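PDB 1EZW: 5,10-methylenetetrahydromethanopterin reductase from Methanopyrus kandleri, which catalyses the reversible, coenzyme F420-dependent reduction of methylenetetrahydromethanopterin to methyltetrahydromethanopterin in methanogenesis from carbon dioxide. Local coordinates for residues Asn29-Ala34 with Glu337-Glu342; Ala20-Val25 with Pro330-Ala335; Thr230-Asp235 with Val322-Pro327. All coordinates share one frame; numbering follows the deposited sequence. Where two conformers were deposited one is given.

Contact 1: Asn29-Ala34 with Glu337-Glu342; sequences NGFEYA and ELVGQE
Asn-29 lays its amide along the helix of Glu-337 to Glu-342, over the turn that holds Glu-337 and Gly-340. CG stands anti to the carbonyl carbon (chi1 -79°), which carries the amide toward the start of this turn. OD1 of Asn-29 comes to 3.5 Å from Glu-337 CA. On the other branch, Asn-29 ND2 lies 3.8 Å from Glu-337 CG, with the amide and carboxylate planes 59° apart. No direct hydrogen bond crosses the contact; three waters do the bridging. One accepts from Asn-29 ND2 and donates to Glu-337 OE2. Another donates to Asn-29 OD1 and to Gln-341 OE1. The third joins the carbonyl oxygens of Asn-29 and Gly-340. ND2 also bonds to the carbonyl of Val-25, and Glu-337 OE2 forms a salt bridge with Lys-15 of a second subunit.

The backbones come close at Gly-340, whose CA is 3.3 Å from Asn-29 O. A CB on Gly-340 would collide with Asn-29 OD1. Deeper in, the Phe-31 side chain crosses Val-339 at about a right angle, and Phe-31 CZ meets Val-339 CG1 at 3.6 Å. Phe-6, Ile-8 and Ile-344 also pack on this ring. With an alanine at Asn-29, the waters on Glu-337 and Gln-341 would probably lose their amide partner, and the Val-25 carbonyl this donor.

Gly-30, with positive phi, is the C-prime residue of a Schellman motif that ends helix 16-28. The contact thus sets a helix-to-strand turn of the TIM barrel against the C-terminal helix.

Contact 2: Ala20-Val25 with Pro330-Ala335; sequences AHLIKV and PDKEKA
This is a helix-to-helix contact on the outside of the TIM barrel. Helix 16-28, which follows the first barrel strand, meets the first turn of helix 332-342, which follows the last. The two helices therefore lie side by side where the barrel closes. They come close, with 6.4 Å between Leu-22 CA and Glu-333 CA, and side chains make the contact.

Leu-22 fills the middle. Its two methyls split between neighbouring residues: Leu-22 CD2 lies 3.8 Å from Glu-333 CB, while CD1 meets the aliphatic part of Lys-332 at CD, 4.0 Å away. Leu-22 and Lys-332 cross at about a right angle. The lysine chain then bends at its last torsion and leads its amino group away, toward a weak hydrogen bond with the carbonyl of Pro-327. Val-25 adds a looser touch through CG1 on Glu-333 CG, and its CG2 lies against one face of the His-21 ring.

Helix 332-342 is capped at its start by Asp-331 at the N-cap, and Asp-331 OD2 accepts from Lys-334 N at 3.0 Å.

A second subunit covers the polar side. Its Thr-17 bonds to His-21 ND1, and its Lys-15 makes a salt bridge with Glu-333 OE1. Both ring nitrogens of His-21 are thus engaged, which fixes the turn of the ring.

Glu-333 reaches the histidine with an extended chain, CG being anti to the backbone N (chi1 173°). His-21 NE2 donates to Glu-333 OE2 over 2.7 Å, at an N-H...O angle of 161°. The oxygen lies almost in the ring plane, yet the donor stands 54° above the carboxylate plane.

Contact 3: Thr230-Asp235 with Val322-Pro327; sequences TCFSID and VVVGSP
Thr-230 grips the carbonyl oxygen of Val-323 twice. Thr-230 N donates to Val-323 O at 3.1 Å, in the carbonyl plane. Thr-230 OG1 donates to Val-323 O at 2.8 Å, tilted from that plane. At chi1 76° OG1 lies between the backbone N and the carbonyl carbon, close enough to N for both to reach one oxygen. Two residues on, Phe-232 N bonds to Gly-325 O at 3.0 Å, coming from above the carbonyl plane. A water also donates to the carbonyl oxygens of Thr-230 and Ser-326.

Beside these bonds, Cys-231 CA makes a C-H...O contact with Ser-326 O at 3.3 Å. Gly-325 lies against Thr-230 O, where a CB would clash.

The packing spreads outward from Phe-232. Val-324 CG2 sits 3.7 Å above the centroid of the Phe-232 ring, nearly on its normal, in a CH-pi contact. The other methyl, CG1, reaches CD2 at the rim. Val-307 and Val-339 also pack on this phenyl group. Past it, Pro-327, which follows a cis peptide bond, sets CD against Cys-231 SG and CG against Ser-233 CB.

The bonds carry the pairing of barrel strands 225-229 and 321-324 past their ends, to where the first chain enters the small sheet of 232-234 and 300-302. Val-323 O takes both donors, so the buried Thr-230 hydroxyl has an acceptor inside the protein.

Overall arrangement
From the N terminus, the chain runs through strand 5-10 into helix 16-28, where contact 2 begins, then through the turn at 29-34, where contact 1 begins. Contact 3 closes first, joining 230-235 to 322-327 round a loop of 86 residues nested inside both longer ones. Contact 2 closes next, at 330-335, and contact 1 last, at 337-342; their segments alternate, so these two cross. The first and last strand-helix units of the barrel are thereby joined, with strand 232-234 of the small sheet beside them. The contact centres lie 10 to 12 Å apart. Phe-31 packs on Val-324, Val-25 on Glu-337, and Ile-234 on Ala-335, linking the three.

Contact 1: Asn29-Ala34 with Glu337-Glu342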
loop_
_atom_site.group_PDB
_atom_site.type_symbol
_atom_site.label_atom_id
_atom_site.label_comp_id
_atom_site.label_asym_id
_atom_site.label_seq_id
_atom_site.Cartn_x
_atom_site.Cartn_y
_atom_site.Cartn_z
ATOM N N ASN A 29 9.195 -1.432 17.280
ATOM C CA ASN A 29 9.694 -1.795 18.609
ATOM C C ASN A 29 10.868 -2.759 18.650
ATOM O O ASN A 29 11.205 -3.288 19.727
ATOM C CB ASN A 29 8.534 -2.299 19.448
ATOM C CG ASN A 29 7.714 -1.138 19.993
ATOM O OD1 ASN A 29 8.010 -0.621 21.078
ATOM N ND2 ASN A 29 6.718 -0.651 19.208
ATOM N N GLY A 30 11.478 -2.984 17.504
ATOM C CA GLY A 30 12.664 -3.830 17.494
ATOM C C GLY A 30 12.513 -5.295 17.207
ATOM O O GLY A 30 13.507 -6.032 17.282
ATOM N N PHE A 31 11.291 -5.745 16.918
ATOM C CA PHE A 31 11.127 -7.160 16.538
ATOM C C PHE A 31 11.727 -7.342 15.134
ATOM O O PHE A 31 11.576 -6.477 14.259
ATOM C CB PHE A 31 9.635 -7.569 16.498
ATOM C CG PHE A 31 9.009 -7.716 17.849
ATOM C CD1 PHE A 31 8.796 -6.593 18.685
ATOM C CD2 PHE A 31 8.593 -8.982 18.279
ATOM C CE1 PHE A 31 8.153 -6.780 19.933
ATOM C CE2 PHE A 31 7.961 -9.163 19.520
ATOM C CZ PHE A 31 7.739 -8.062 20.336
ATOM N N GLU A 32 12.398 -8.474 14.893
ATOM C CA GLU A 32 13.031 -8.713 13.602
ATOM C C GLU A 32 12.337 -9.765 12.736
ATOM O O GLU A 32 12.667 -9.920 11.554
ATOM C CB GLU A 32 14.504 -9.067 13.806
ATOM C CG GLU A 32 15.314 -7.864 14.315
ATOM C CD GLU A 32 16.761 -8.221 14.626
ATOM O OE1 GLU A 32 17.543 -8.451 13.689
ATOM O OE2 GLU A 32 17.104 -8.284 15.820
ATOM N N TYR A 33 11.404 -10.497 13.320
ATOM C CA TYR A 33 10.647 -11.491 12.550
ATOM C C TYR A 33 9.173 -11.409 12.793
ATOM O O TYR A 33 8.754 -11.231 13.927
ATOM C CB TYR A 33 11.044 -12.927 12.944
ATOM C CG TYR A 33 12.485 -13.234 12.665
ATOM C CD1 TYR A 33 13.497 -12.837 13.552
ATOM C CD2 TYR A 33 12.848 -13.906 11.503
ATOM C CE1 TYR A 33 14.840 -13.112 13.280
ATOM C CE2 TYR A 33 14.177 -14.192 11.213
ATOM C CZ TYR A 33 15.173 -13.785 12.121
ATOM O OH TYR A 33 16.494 -14.014 11.806
ATOM N N ALA A 34 8.367 -11.613 11.735
ATOM C CA ALA A 34 6.904 -11.653 11.916
ATOM C C ALA A 34 6.434 -12.904 11.148
ATOM O O ALA A 34 6.711 -13.051 9.930
ATOM C CB ALA A 34 6.221 -10.362 11.324
ATOM N N GLU A 337 4.600 -2.951 22.670
ATOM C CA GLU A 337 5.385 -1.785 23.046
ATOM C C GLU A 337 6.125 -2.032 24.370
ATOM O O GLU A 337 7.265 -1.598 24.534
ATOM C CB GLU A 337 4.450 -0.563 23.145
ATOM C CG GLU A 337 3.945 -0.136 21.759
ATOM C CD GLU A 337 3.014 1.045 21.812
ATOM O OE1 GLU A 337 2.192 1.116 22.768
ATOM O OE2 GLU A 337 3.087 1.875 20.891
ATOM N N LEU A 338 5.471 -2.727 25.288
ATOM C CA LEU A 338 6.100 -3.025 26.585
ATOM C C LEU A 338 7.306 -3.951 26.328
ATOM O O LEU A 338 8.391 -3.790 26.911
ATOM C CB LEU A 338 5.038 -3.635 27.511
ATOM C CG LEU A 338 5.397 -3.744 28.985
ATOM C CD1 LEU A 338 5.960 -2.396 29.487
ATOM C CD2 LEU A 338 4.168 -4.181 29.744
ATOM N N VAL A 339 7.175 -4.899 25.401
ATOM C CA VAL A 339 8.339 -5.721 25.059
ATOM C C VAL A 339 9.454 -4.854 24.441
ATOM O O VAL A 339 10.624 -4.971 24.803
ATOM C CB VAL A 339 7.958 -6.866 24.046
ATOM C CG1 VAL A 339 9.244 -7.612 23.544
ATOM C CG2 VAL A 339 7.029 -7.832 24.698
ATOM N N GLY A 340 9.114 -3.966 23.499
ATOM C CA GLY A 340 10.157 -3.160 22.885
ATOM C C GLY A 340 10.834 -2.199 23.870
ATOM O O GLY A 340 12.038 -1.959 23.779
ATOM N N GLN A 341 10.063 -1.672 24.813
ATOM C CA GLN A 341 10.598 -0.709 25.795
ATOM C C GLN A 341 11.258 -1.300 27.026
ATOM O O GLN A 341 12.236 -0.717 27.510
ATOM C CB GLN A 341 9.485 0.214 26.284
ATOM C CG GLN A 341 9.004 1.239 25.256
ATOM C CD GLN A 341 10.074 2.273 24.939
ATOM O OE1 GLN A 341 10.625 2.309 23.836
ATOM N NE2 GLN A 341 10.392 3.107 25.923
ATOM N N GLU A 342 10.745 -2.419 27.539
ATOM C CA GLU A 342 11.299 -2.955 28.793
ATOM C C GLU A 342 11.833 -4.382 28.771
ATOM O O GLU A 342 12.215 -4.929 29.846
ATOM C CB GLU A 342 10.249 -2.838 29.899
ATOM C CG GLU A 342 9.649 -1.425 30.011
ATOM C CD GLU A 342 8.841 -1.216 31.275
ATOM O OE1 GLU A 342 8.136 -0.179 31.358
ATOM O OE2 GLU A 342 8.912 -2.070 32.197
HETATM O O HOH W 1 5.202 1.785 19.213
HETATM O O HOH W 2 13.266 -2.359 21.414
HETATM O O HOH W 3 10.515 0.474 22.030
#

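Contact 2: Ala20-Val25 with Pro330-Ala335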
loop_
_atom_site.group_PDB
_atom_site.type_symbol
_atom_site.label_atom_id
_atom_site.label_comp_id
_atom_site.label_asym_id
_atom_site.label_seq_id
_atom_site.Cartn_x
_atom_site.Cartn_y
_atom_site.Cartn_z
ATOM N N ALA A 20 -1.684 -6.285 9.943
ATOM C CA ALA A 20 -0.589 -5.493 9.356
ATOM C C ALA A 20 -0.120 -4.383 10.297
ATOM O O ALA A 20 1.075 -4.163 10.460
ATOM C CB ALA A 20 -1.049 -4.895 7.998
ATOM N N HIS A 21 -1.068 -3.640 10.896
ATOM C CA HIS A 21 -0.726 -2.591 11.851
ATOM C C HIS A 21 0.113 -3.151 13.030
ATOM O O HIS A 21 1.110 -2.507 13.421
ATOM C CB HIS A 21 -2.042 -1.993 12.411
ATOM C CG HIS A 21 -1.852 -1.120 13.625
ATOM N ND1 HIS A 21 -1.172 0.083 13.596
ATOM C CD2 HIS A 21 -2.208 -1.316 14.915
ATOM C CE1 HIS A 21 -1.120 0.582 14.812
ATOM N NE2 HIS A 21 -1.737 -0.243 15.635
ATOM N N LEU A 22 -0.276 -4.315 13.570
ATOM C CA LEU A 22 0.469 -4.863 14.721
ATOM C C LEU A 22 1.869 -5.264 14.312
ATOM O O LEU A 22 2.841 -5.090 15.076
ATOM C CB LEU A 22 -0.273 -6.038 15.366
ATOM C CG LEU A 22 -1.558 -5.584 16.089
ATOM C CD1 LEU A 22 -2.278 -6.858 16.565
ATOM C CD2 LEU A 22 -1.274 -4.625 17.278
ATOM N N ILE A 23 2.002 -5.725 13.077
ATOM C CA ILE A 23 3.356 -6.071 12.611
ATOM C C ILE A 23 4.208 -4.800 12.481
ATOM O O ILE A 23 5.402 -4.812 12.826
ATOM C CB ILE A 23 3.286 -6.841 11.286
ATOM C CG1 ILE A 23 2.661 -8.223 11.554
ATOM C CG2 ILE A 23 4.710 -7.040 10.704
ATOM C CD1 ILE A 23 2.428 -9.100 10.283
ATOM N N LYS A 24 3.612 -3.696 12.002
ATOM C CA LYS A 24 4.366 -2.439 11.959
ATOM C C LYS A 24 4.754 -2.007 13.399
ATOM O O LYS A 24 5.886 -1.578 13.610
ATOM C CB LYS A 24 3.527 -1.345 11.252
ATOM C CG LYS A 24 4.124 0.081 11.291
ATOM C CD LYS A 24 5.474 0.111 10.588
ATOM C CE LYS A 24 5.878 1.546 10.135
ATOM N NZ LYS A 24 6.208 2.440 11.227
ATOM N N VAL A 25 3.845 -2.123 14.369
ATOM C CA VAL A 25 4.179 -1.772 15.760
ATOM C C VAL A 25 5.334 -2.638 16.240
ATOM O O VAL A 25 6.309 -2.111 16.806
ATOM C CB VAL A 25 2.981 -1.859 16.696
ATOM C CG1 VAL A 25 3.408 -1.495 18.158
ATOM C CG2 VAL A 25 1.908 -0.833 16.211
ATOM N N PRO A 330 -2.786 -8.584 27.453
ATOM C CA PRO A 330 -4.190 -8.185 27.558
ATOM C C PRO A 330 -4.584 -7.236 26.401
ATOM O O PRO A 330 -5.679 -7.341 25.862
ATOM C CB PRO A 330 -4.228 -7.534 28.938
ATOM C CG PRO A 330 -3.286 -8.514 29.725
ATOM C CD PRO A 330 -2.098 -8.433 28.751
ATOM N N ASP A 331 -3.673 -6.319 26.047
ATOM C CA ASP A 331 -3.844 -5.346 24.939
ATOM C C ASP A 331 -2.623 -5.671 24.069
ATOM O O ASP A 331 -1.497 -5.398 24.500
ATOM C CB ASP A 331 -3.744 -3.916 25.494
ATOM C CG ASP A 331 -3.835 -2.823 24.416
ATOM O OD1 ASP A 331 -4.531 -1.799 24.663
ATOM O OD2 ASP A 331 -3.201 -2.931 23.352
ATOM N N LYS A 332 -2.846 -6.265 22.895
ATOM C CA LYS A 332 -1.720 -6.675 22.017
ATOM C C LYS A 332 -0.769 -5.552 21.665
ATOM O O LYS A 332 0.452 -5.723 21.726
ATOM C CB LYS A 332 -2.210 -7.350 20.705
ATOM C CG LYS A 332 -2.883 -8.742 20.894
ATOM C CD LYS A 332 -3.113 -9.439 19.547
ATOM C CE LYS A 332 -3.280 -10.954 19.687
ATOM N NZ LYS A 332 -4.399 -11.342 20.589
ATOM N N GLU A 333 -1.304 -4.402 21.241
ATOM C CA GLU A 333 -0.422 -3.298 20.887
ATOM C C GLU A 333 0.390 -2.773 22.078
ATOM O O GLU A 333 1.606 -2.556 21.965
ATOM C CB GLU A 333 -1.240 -2.172 20.215
ATOM C CG GLU A 333 -0.451 -0.909 19.964
ATOM C CD GLU A 333 -1.213 0.042 19.054
ATOM O OE1 GLU A 333 -0.894 1.246 19.074
ATOM O OE2 GLU A 333 -2.126 -0.444 18.349
ATOM N N LYS A 334 -0.252 -2.566 23.230
ATOM C CA LYS A 334 0.488 -2.077 24.405
ATOM C C LYS A 334 1.507 -3.129 24.834
ATOM O O LYS A 334 2.586 -2.778 25.308
ATOM C CB LYS A 334 -0.456 -1.822 25.589
ATOM C CG LYS A 334 -1.438 -0.685 25.432
ATOM C CD LYS A 334 -2.570 -0.901 26.482
ATOM C CE LYS A 334 -2.002 -1.302 27.868
ATOM N NZ LYS A 334 -3.040 -1.910 28.771
ATOM N N ALA A 335 1.168 -4.396 24.647
ATOM C CA ALA A 335 2.072 -5.507 25.017
ATOM C C ALA A 335 3.325 -5.494 24.141
ATOM O O ALA A 335 4.463 -5.632 24.599
ATOM C CB ALA A 335 1.326 -6.847 24.907
#

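Contact 3: Thr230-Asp235 with Val322-Pro327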
loop_
_atom_site.group_PDB
_atom_site.type_symbol
_atom_site.label_atom_id
_atom_site.label_comp_id
_atom_site.label_asym_id
_atom_site.label_seq_id
_atom_site.Cartn_x
_atom_site.Cartn_y
_atom_site.Cartn_z
ATOM N N THR A 230 6.205 -19.183 21.475
ATOM C CA THR A 230 5.603 -19.151 22.810
ATOM C C THR A 230 4.174 -18.676 22.973
ATOM O O THR A 230 3.588 -18.073 22.067
ATOM C CB THR A 230 6.434 -18.242 23.743
ATOM O OG1 THR A 230 6.173 -16.853 23.432
ATOM C CG2 THR A 230 7.945 -18.506 23.564
ATOM N N CYS A 231 3.603 -19.024 24.122
ATOM C CA CYS A 231 2.325 -18.484 24.563
ATOM C C CYS A 231 2.933 -17.350 25.406
ATOM O O CYS A 231 3.681 -17.604 26.370
ATOM C CB CYS A 231 1.573 -19.463 25.447
ATOM S SG CYS A 231 0.226 -18.671 26.300
ATOM N N PHE A 232 2.630 -16.094 25.075
ATOM C CA PHE A 232 3.315 -14.998 25.749
ATOM C C PHE A 232 2.325 -13.982 26.264
ATOM O O PHE A 232 1.349 -13.659 25.563
ATOM C CB PHE A 232 4.238 -14.347 24.701
ATOM C CG PHE A 232 5.227 -13.382 25.234
ATOM C CD1 PHE A 232 6.555 -13.763 25.395
ATOM C CD2 PHE A 232 4.872 -12.059 25.457
ATOM C CE1 PHE A 232 7.530 -12.825 25.763
ATOM C CE2 PHE A 232 5.836 -11.112 25.830
ATOM C CZ PHE A 232 7.153 -11.487 25.979
ATOM N N SER A 233 2.555 -13.469 27.474
ATOM C CA SER A 233 1.630 -12.450 27.987
ATOM C C SER A 233 2.350 -11.485 28.906
ATOM O O SER A 233 2.869 -11.888 29.961
ATOM C CB SER A 233 0.443 -13.091 28.707
ATOM O OG SER A 233 -0.589 -12.108 28.928
ATOM N N ILE A 234 2.382 -10.214 28.517
ATOM C CA ILE A 234 3.083 -9.219 29.298
ATOM C C ILE A 234 2.205 -8.001 29.578
ATOM O O ILE A 234 1.448 -7.543 28.718
ATOM C CB ILE A 234 4.398 -8.810 28.585
ATOM C CG1 ILE A 234 5.309 -8.032 29.541
ATOM C CG2 ILE A 234 4.065 -7.975 27.287
ATOM C CD1 ILE A 234 6.645 -7.624 28.942
ATOM N N ASP A 235 2.312 -7.489 30.806
ATOM C CA ASP A 235 1.527 -6.320 31.216
ATOM C C ASP A 235 2.241 -5.724 32.424
ATOM O O ASP A 235 2.957 -6.442 33.125
ATOM C CB ASP A 235 0.115 -6.782 31.594
ATOM C CG ASP A 235 -0.860 -5.620 31.804
ATOM O OD1 ASP A 235 -0.779 -4.924 32.848
ATOM O OD2 ASP A 235 -1.712 -5.412 30.898
ATOM N N VAL A 322 13.065 -15.467 20.316
ATOM C CA VAL A 322 11.904 -15.606 21.189
ATOM C C VAL A 322 10.691 -15.111 20.386
ATOM O O VAL A 322 10.633 -13.934 20.055
ATOM C CB VAL A 322 12.063 -14.751 22.442
ATOM C CG1 VAL A 322 10.816 -14.856 23.282
ATOM C CG2 VAL A 322 13.273 -15.286 23.263
ATOM N N VAL A 323 9.759 -16.001 20.064
ATOM C CA VAL A 323 8.597 -15.569 19.275
ATOM C C VAL A 323 7.435 -15.348 20.204
ATOM O O VAL A 323 6.922 -16.268 20.818
ATOM C CB VAL A 323 8.190 -16.608 18.198
ATOM C CG1 VAL A 323 7.024 -16.032 17.361
ATOM C CG2 VAL A 323 9.419 -16.901 17.252
ATOM N N VAL A 324 7.004 -14.098 20.265
ATOM C CA VAL A 324 5.892 -13.710 21.109
ATOM C C VAL A 324 4.620 -14.130 20.392
ATOM O O VAL A 324 4.333 -13.624 19.304
ATOM C CB VAL A 324 5.918 -12.180 21.281
ATOM C CG1 VAL A 324 4.629 -11.689 21.940
ATOM C CG2 VAL A 324 7.179 -11.759 22.077
ATOM N N GLY A 325 3.858 -15.023 21.005
ATOM C CA GLY A 325 2.616 -15.503 20.423
ATOM C C GLY A 325 1.446 -15.297 21.350
ATOM O O GLY A 325 1.615 -14.844 22.501
ATOM N N SER A 326 0.265 -15.652 20.848
ATOM C CA SER A 326 -0.986 -15.475 21.556
ATOM C C SER A 326 -0.877 -15.845 23.041
ATOM O O SER A 326 -0.374 -16.925 23.367
ATOM C CB SER A 326 -2.057 -16.336 20.879
ATOM O OG SER A 326 -3.322 -16.130 21.490
ATOM N N PRO A 327 -1.471 -15.032 23.931
ATOM C CA PRO A 327 -2.266 -13.817 23.653
ATOM C C PRO A 327 -1.483 -12.538 23.366
ATOM O O PRO A 327 -2.072 -11.521 22.950
ATOM C CB PRO A 327 -3.098 -13.682 24.929
ATOM C CG PRO A 327 -1.980 -14.074 26.015
ATOM C CD PRO A 327 -1.494 -15.356 25.381
HETATM O O HOH W 4 0.439 -18.887 21.676
#